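Side-chain contacts in uncharacterized protein (Bordetella bronchiseptica, PDB 4XG0), which probably acts as a kinase of the DUF1537 family, phosphorylating an acid sugar in a catabolic pathway: residues C139-V144 and A218-L223; R225-L230 and A244-V249. All blocks are in the same frame, centred on the assembly; numbering follows the deposited sequence.

Interaction 1: residues C139-V144 and A218-L223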
ATOM      1  N   CYS A 139      12.567 -10.848   3.670  1.00 19.39           N
ATOM      2  CA  CYS A 139      11.609 -11.243   4.696  1.00 21.15           C
ATOM      3  C   CYS A 139      10.497 -12.123   4.087  1.00 21.40           C
ATOM      4  O   CYS A 139       9.469 -11.628   3.610  1.00 19.54           O
ATOM      5  CB  CYS A 139      10.987 -10.012   5.328  1.00 17.46           C
ATOM      6  SG  CYS A 139       9.681 -10.422   6.529  1.00 20.98           S
ATOM      7  N   PRO A 140      10.673 -13.439   4.156  1.00 20.51           N
ATOM      8  CA  PRO A 140       9.709 -14.297   3.455  1.00 20.90           C
ATOM      9  C   PRO A 140       8.456 -14.625   4.288  1.00 17.30           C
ATOM     10  O   PRO A 140       7.687 -15.545   3.960  1.00 18.58           O
ATOM     11  CB  PRO A 140      10.527 -15.562   3.151  1.00 19.77           C
ATOM     12  CG  PRO A 140      11.949 -15.138   3.264  1.00 18.86           C
ATOM     13  CD  PRO A 140      11.929 -14.156   4.392  1.00 17.81           C
ATOM     14  N   ALA A 141       8.269 -13.926   5.383  1.00 19.87           N
ATOM     15  CA  ALA A 141       7.087 -14.171   6.237  1.00 19.56           C
ATOM     16  C   ALA A 141       5.781 -14.121   5.481  1.00 19.21           C
ATOM     17  O   ALA A 141       5.598 -13.303   4.563  1.00 17.66           O
ATOM     18  CB  ALA A 141       7.025 -13.166   7.360  1.00 19.38           C
ATOM     19  N   PHE A 142       4.833 -14.950   5.930  1.00 19.36           N
ATOM     20  CA  PHE A 142       3.489 -14.945   5.365  1.00 17.65           C
ATOM     21  C   PHE A 142       2.588 -15.275   6.529  1.00 20.72           C
ATOM     22  O   PHE A 142       2.199 -16.419   6.733  1.00 23.38           O
ATOM     23  CB  PHE A 142       3.384 -15.997   4.258  1.00 19.30           C
ATOM     24  CG  PHE A 142       2.268 -15.754   3.275  1.00 18.78           C
ATOM     25  CD1 PHE A 142       1.293 -14.820   3.537  1.00 19.08           C
ATOM     26  CD2 PHE A 142       2.220 -16.468   2.103  1.00 24.55           C
ATOM     27  CE1 PHE A 142       0.271 -14.574   2.606  1.00 21.35           C
ATOM     28  CE2 PHE A 142       1.194 -16.219   1.169  1.00 24.73           C
ATOM     29  CZ  PHE A 142       0.245 -15.291   1.433  1.00 22.55           C
ATOM     30  N   PRO A 143       2.307 -14.276   7.357  1.00 19.04           N
ATOM     31  CA  PRO A 143       1.699 -14.579   8.645  1.00 23.41           C
ATOM     32  C   PRO A 143       0.341 -15.272   8.561  1.00 23.89           C
ATOM     33  O   PRO A 143       0.031 -16.070   9.448  1.00 24.70           O
ATOM     34  CB  PRO A 143       1.602 -13.212   9.309  1.00 26.37           C
ATOM     35  CG  PRO A 143       2.737 -12.407   8.642  1.00 23.87           C
ATOM     36  CD  PRO A 143       2.793 -12.893   7.260  1.00 17.95           C
ATOM     37  N   VAL A 144      -0.461 -14.985   7.544  1.00 22.51           N
ATOM     38  CA  VAL A 144      -1.801 -15.548   7.522  1.00 21.63           C
ATOM     39  C   VAL A 144      -1.733 -17.028   7.176  1.00 22.63           C
ATOM     40  O   VAL A 144      -2.670 -17.767   7.453  1.00 22.81           O
ATOM     41  CB  VAL A 144      -2.764 -14.727   6.577  1.00 28.84           C
ATOM     42  CG1 VAL A 144      -2.465 -15.002   5.126  1.00 22.57           C
ATOM     43  CG2 VAL A 144      -4.203 -15.022   6.896  1.00 33.22           C
ATOM     44  N   ALA A 218       1.059  -6.571  10.606  1.00 18.13           N
ATOM     45  CA  ALA A 218       1.481  -5.249  11.038  1.00 20.17           C
ATOM     46  C   ALA A 218       2.989  -5.080  10.851  1.00 20.65           C
ATOM     47  O   ALA A 218       3.474  -4.002  10.466  1.00 22.33           O
ATOM     48  CB  ALA A 218       1.068  -4.984  12.515  1.00 27.08           C
ATOM     49  N   ASP A 219       3.737  -6.127  11.184  1.00 20.66           N
ATOM     50  CA  ASP A 219       5.189  -6.090  11.068  1.00 19.87           C
ATOM     51  C   ASP A 219       5.557  -6.026   9.603  1.00 22.14           C
ATOM     52  O   ASP A 219       6.466  -5.314   9.223  1.00 20.83           O
ATOM     53  CB  ASP A 219       5.825  -7.337  11.647  1.00 21.92           C
ATOM     54  CG  ASP A 219       5.899  -7.338  13.167  1.00 24.99           C
ATOM     55  OD1 ASP A 219       5.697  -6.311  13.844  1.00 23.79           O
ATOM     56  OD2 ASP A 219       6.205  -8.420  13.707  1.00 27.54           O
ATOM     57  N   VAL A 220       4.848  -6.797   8.787  1.00 17.84           N
ATOM     58  CA  VAL A 220       5.090  -6.800   7.345  1.00 14.99           C
ATOM     59  C   VAL A 220       4.763  -5.432   6.745  1.00 19.89           C
ATOM     60  O   VAL A 220       5.506  -4.909   5.876  1.00 18.90           O
ATOM     61  CB  VAL A 220       4.333  -7.907   6.639  1.00 15.40           C
ATOM     62  CG1 VAL A 220       4.615  -7.847   5.143  1.00 19.31           C
ATOM     63  CG2 VAL A 220       4.779  -9.281   7.182  1.00 23.67           C
ATOM     64  N   GLN A 221       3.677  -4.820   7.205  1.00 21.98           N
ATOM     65  CA  GLN A 221       3.305  -3.501   6.671  1.00 21.97           C
ATOM     66  C   GLN A 221       4.332  -2.423   7.028  1.00 22.63           C
ATOM     67  O   GLN A 221       4.670  -1.543   6.187  1.00 19.52           O
ATOM     68  CB  GLN A 221       1.922  -3.079   7.172  1.00 24.94           C
ATOM     69  CG  GLN A 221       1.490  -1.651   6.750  1.00 28.25           C
ATOM     70  CD  GLN A 221       0.152  -1.275   7.329  1.00 40.23           C
ATOM     71  OE1 GLN A 221       0.012  -1.115   8.550  1.00 52.67           O
ATOM     72  NE2 GLN A 221      -0.849  -1.144   6.466  1.00 47.94           N
ATOM     73  N   ARG A 222       4.814  -2.464   8.275  1.00 22.01           N
ATOM     74  CA  ARG A 222       5.854  -1.540   8.719  1.00 23.38           C
ATOM     75  C   ARG A 222       7.073  -1.696   7.838  1.00 19.50           C
ATOM     76  O   ARG A 222       7.713  -0.714   7.475  1.00 24.31           O
ATOM     77  CB  ARG A 222       6.250  -1.794  10.188  1.00 23.95           C
ATOM     78  CG  ARG A 222       7.297  -0.858  10.734  1.00 30.44           C
ATOM     79  CD  ARG A 222       7.557  -1.075  12.236  1.00 33.63           C
ATOM     80  NE  ARG A 222       6.305  -1.292  12.969  1.00 46.51           N
ATOM     81  CZ  ARG A 222       5.955  -2.420  13.598  1.00 40.95           C
ATOM     82  NH1 ARG A 222       6.771  -3.477  13.659  1.00 39.32           N
ATOM     83  NH2 ARG A 222       4.778  -2.477  14.207  1.00 55.20           N
ATOM     84  N   LEU A 223       7.440  -2.942   7.541  1.00 20.23           N
ATOM     85  CA  LEU A 223       8.611  -3.205   6.711  1.00 17.52           C
ATOM     86  C   LEU A 223       8.372  -2.686   5.300  1.00 21.26           C
ATOM     87  O   LEU A 223       9.251  -2.071   4.715  1.00 22.99           O
ATOM     88  CB  LEU A 223       8.962  -4.715   6.677  1.00 20.73           C
ATOM     89  CG  LEU A 223      10.046  -5.159   5.691  1.00 18.36           C
ATOM     90  CD1 LEU A 223      11.332  -4.439   5.935  1.00 20.07           C
ATOM     91  CD2 LEU A 223      10.303  -6.643   5.766  1.00 18.23           C
TER
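Cys139 presses its CB against the CD2 methyl of Leu223 on helix 217-230. At 3.5 Å this carbon pair is tighter than usual van der Waals contact. The thiol lies beside its own carbonyl carbon (chi1 175°), and its SG also reaches the same methyl, at 3.9 Å, so one leucine branch meets both side-chain atoms of the cysteine. After Pro140, whose carbonyl oxygen is hydrogen-bonded to Ser239 OG, the chain brings the CB of Ala141 to the CG2 methyl of Val220, a looser touch at 4.5 Å. Two residues on, Pro143 meets the same methyl: its ring presents CG at 4.0 Å and CD at 4.1 Å, the two side chains crossing at a slant. Val220 can serve both residues because CG2 stands anti to its carbonyl carbon, while CG1, anti to the backbone N (chi1 179°), is turned towards helix 240-252, which covers the valine through Leu242 and Pro245. No hydrogen bond joins residues 139-144 to 218-223. Between these two segments, which bring the loop linking strands 135-139 and 147-150 against the helix, the fit therefore rests on the shapes of apolar groups, with no directional bond to fix it.

Interaction 2: residues R225-L230 and A244-V249. With SO4 (sulfate ion), chain D.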
ATOM      1  N   ARG A 225       6.434  -0.223   4.388  1.00 21.56           N
ATOM      2  CA  ARG A 225       6.546   1.228   4.454  1.00 24.32           C
ATOM      3  C   ARG A 225       8.006   1.703   4.489  1.00 24.58           C
ATOM      4  O   ARG A 225       8.370   2.672   3.800  1.00 27.84           O
ATOM      5  CB  ARG A 225       5.768   1.769   5.651  1.00 26.62           C
ATOM      6  CG  ARG A 225       4.273   1.570   5.474  1.00 28.47           C
ATOM      7  CD  ARG A 225       3.453   2.076   6.650  1.00 34.54           C
ATOM      8  NE  ARG A 225       2.041   2.127   6.268  1.00 44.37           N
ATOM      9  CZ  ARG A 225       1.014   2.288   7.105  1.00 46.97           C
ATOM     10  NH1 ARG A 225       1.202   2.397   8.418  1.00 51.83           N
ATOM     11  NH2 ARG A 225      -0.225   2.325   6.616  1.00 46.91           N
ATOM     12  N   ALA A 226       8.830   1.049   5.303  1.00 22.33           N
ATOM     13  CA  ALA A 226      10.250   1.346   5.346  1.00 25.66           C
ATOM     14  C   ALA A 226      10.879   1.156   3.983  1.00 22.34           C
ATOM     15  O   ALA A 226      11.681   1.969   3.549  1.00 26.11           O
ATOM     16  CB  ALA A 226      10.965   0.471   6.379  1.00 25.78           C
ATOM     17  N   ILE A 227      10.549   0.052   3.340  1.00 26.25           N
ATOM     18  CA  ILE A 227      11.008  -0.207   1.990  1.00 21.66           C
ATOM     19  C   ILE A 227      10.568   0.932   1.062  1.00 24.83           C
ATOM     20  O   ILE A 227      11.335   1.406   0.250  1.00 23.49           O
ATOM     21  CB  ILE A 227      10.507  -1.575   1.482  1.00 21.64           C
ATOM     22  CG1 ILE A 227      11.345  -2.688   2.144  1.00 24.71           C
ATOM     23  CG2 ILE A 227      10.621  -1.679  -0.033  1.00 23.95           C
ATOM     24  CD1 ILE A 227      10.741  -4.014   2.042  1.00 27.44           C
ATOM     25  N   GLY A 228       9.323   1.389   1.188  1.00 21.11           N
ATOM     26  CA  GLY A 228       8.861   2.501   0.380  1.00 25.72           C
ATOM     27  C   GLY A 228       9.733   3.731   0.550  1.00 27.82           C
ATOM     28  O   GLY A 228      10.125   4.359  -0.430  1.00 28.06           O
ATOM     29  N   VAL A 229      10.020   4.081   1.803  1.00 24.90           N
ATOM     30  CA  VAL A 229      10.873   5.212   2.125  1.00 27.59           C
ATOM     31  C   VAL A 229      12.225   5.094   1.435  1.00 28.81           C
ATOM     32  O   VAL A 229      12.775   6.102   0.987  1.00 33.56           O
ATOM     33  CB  VAL A 229      11.069   5.337   3.645  1.00 31.12           C
ATOM     34  CG1 VAL A 229      12.174   6.328   3.976  1.00 43.98           C
ATOM     35  CG2 VAL A 229       9.755   5.739   4.314  1.00 39.11           C
ATOM     36  N   LEU A 230      12.780   3.878   1.381  1.00 31.86           N
ATOM     37  CA  LEU A 230      14.088   3.675   0.759  1.00 33.78           C
ATOM     38  C   LEU A 230      14.062   3.777  -0.761  1.00 31.85           C
ATOM     39  O   LEU A 230      15.107   3.926  -1.389  1.00 40.12           O
ATOM     40  CB  LEU A 230      14.712   2.341   1.164  1.00 30.08           C
ATOM     41  CG  LEU A 230      15.176   2.178   2.621  1.00 33.04           C
ATOM     42  CD1 LEU A 230      15.471   0.716   2.908  1.00 32.73           C
ATOM     43  CD2 LEU A 230      16.386   3.040   2.942  1.00 39.79           C
ATOM     44  N   ALA A 244       0.780  -7.602  -1.132  1.00 18.66           N
ATOM     45  CA  ALA A 244      -0.207  -6.536  -1.039  1.00 19.55           C
ATOM     46  C   ALA A 244       0.350  -5.292  -0.303  1.00 18.09           C
ATOM     47  O   ALA A 244       0.141  -4.167  -0.721  1.00 17.91           O
ATOM     48  CB  ALA A 244      -1.444  -7.049  -0.403  1.00 18.13           C
ATOM     49  N   PRO A 245       1.089  -5.487   0.801  1.00 16.26           N
ATOM     50  CA  PRO A 245       1.694  -4.327   1.451  1.00 17.05           C
ATOM     51  C   PRO A 245       2.554  -3.496   0.492  1.00 17.13           C
ATOM     52  O   PRO A 245       2.461  -2.278   0.534  1.00 17.27           O
ATOM     53  CB  PRO A 245       2.560  -4.979   2.567  1.00 20.23           C
ATOM     54  CG  PRO A 245       1.791  -6.210   2.883  1.00 18.97           C
ATOM     55  CD  PRO A 245       1.272  -6.727   1.575  1.00 17.25           C
ATOM     56  N   LEU A 246       3.317  -4.136  -0.378  1.00 17.58           N
ATOM     57  CA  LEU A 246       4.165  -3.410  -1.306  1.00 19.59           C
ATOM     58  C   LEU A 246       3.318  -2.748  -2.384  1.00 17.00           C
ATOM     59  O   LEU A 246       3.561  -1.591  -2.736  1.00 18.85           O
ATOM     60  CB  LEU A 246       5.186  -4.332  -1.953  1.00 19.02           C
ATOM     61  CG  LEU A 246       6.311  -4.773  -1.040  1.00 23.44           C
ATOM     62  CD1 LEU A 246       7.117  -5.945  -1.670  1.00 25.19           C
ATOM     63  CD2 LEU A 246       7.217  -3.535  -0.684  1.00 23.84           C
ATOM     64  N   ALA A 247       2.356  -3.489  -2.915  1.00 18.49           N
ATOM     65  CA  ALA A 247       1.387  -2.872  -3.874  1.00 16.93           C
ATOM     66  C   ALA A 247       0.792  -1.582  -3.319  1.00 19.12           C
ATOM     67  O   ALA A 247       0.684  -0.552  -4.019  1.00 19.10           O
ATOM     68  CB  ALA A 247       0.296  -3.850  -4.214  1.00 17.01           C
ATOM     69  N   ARG A 248       0.346  -1.618  -2.057  1.00 15.74           N
ATOM     70  CA  ARG A 248      -0.202  -0.456  -1.423  1.00 14.59           C
ATOM     71  C   ARG A 248       0.812   0.673  -1.130  1.00 15.14           C
ATOM     72  O   ARG A 248       0.524   1.860  -1.336  1.00 17.31           O
ATOM     73  CB  ARG A 248      -0.931  -0.867  -0.134  1.00 18.51           C
ATOM     74  CG  ARG A 248      -2.172  -1.722  -0.358  1.00 16.45           C
ATOM     75  CD  ARG A 248      -2.991  -1.884   0.891  1.00 23.57           C
ATOM     76  NE  ARG A 248      -2.378  -2.875   1.764  1.00 25.52           N
ATOM     77  CZ  ARG A 248      -2.714  -4.165   1.784  1.00 27.55           C
ATOM     78  NH1 ARG A 248      -2.087  -4.979   2.617  1.00 24.01           N
ATOM     79  NH2 ARG A 248      -3.634  -4.651   0.956  1.00 29.61           N
ATOM     80  N   VAL A 249       2.009   0.323  -0.669  1.00 15.17           N
ATOM     81  CA  VAL A 249       2.941   1.362  -0.327  1.00 19.30           C
ATOM     82  C   VAL A 249       3.420   2.082  -1.578  1.00 17.79           C
ATOM     83  O   VAL A 249       3.502   3.296  -1.605  1.00 19.34           O
ATOM     84  CB  VAL A 249       4.137   0.790   0.455  1.00 23.43           C
ATOM     85  CG1 VAL A 249       5.226   1.825   0.512  1.00 23.56           C
ATOM     86  CG2 VAL A 249       3.667   0.426   1.850  1.00 24.69           C
TER
HETATM   87  S   SO4 D 503      -4.376  -8.141   2.260  1.00 50.29           S
HETATM   88  O1  SO4 D 503      -3.179  -7.755   3.053  1.00 35.83           O
HETATM   89  O2  SO4 D 503      -4.176  -9.338   1.420  1.00 47.41           O
HETATM   90  O3  SO4 D 503      -4.741  -7.057   1.339  1.00 48.25           O
HETATM   91  O4  SO4 D 503      -5.500  -8.437   3.157  1.00 56.67           O
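Val249 fits its two methyls against one turn of the partner helix, CG1 on Gly228 CA at 3.7 Å and CG2 beside Arg225. Gly228, without a side chain, lets the valine come right up to the backbone. The axes of the two segments approach to 9.4 Å and cross at -43°. CG2 lies 3.8 Å from both the backbone N and the CG of Arg225, whose aliphatic chain crosses the valine at about a right angle. Deeper in, the CG2 methyl of Ile227 touches the CD2 of Leu246 at 3.9 Å; this pair is buried. Arg225 lies at the looser margin: its chain runs extended from CG to NE beyond Val249, and NH2 has a long, weak ion pair with Glu422. Arg248 does not touch the partner helix. Bent at chi3 (-78°), it swings its guanidinium over the carbonyl oxygen of Ala244 and binds a sulfate, probably from the crystallisation liquor, through two fairly straight bonds, NH1 to sulfate O1 at 3.0 Å and NH2 to sulfate O3 at 2.7 Å. In the chain, strand 234-238 lies between the two helices, and its Pro236 meets both Ile227 and Leu246, while helix 196-205 packs against Ala226 and Val229.

Overall arrangement
Both interactions use helix 217-230, its first half in interaction 1 and its second half in interaction 2, with their centres 11 Å apart. They meet where Val220 CG1 touches Pro245 CG at 4.0 Å; Val220 thus touches both the loop after strand 135-139 and helix 240-252. Interaction 1 is the more buried, a loop-to-helix contact that sets loop side chains on helix side chains. Interaction 2 joins two helices and is only partly buried: it packs a valine onto a glycine backbone, its apolar pair meets strand 234-238, and Arg225 lies at its margin. Interaction 2 alone has a bound anion beside it. All four segments belong to the sugar-binding N-terminal family region.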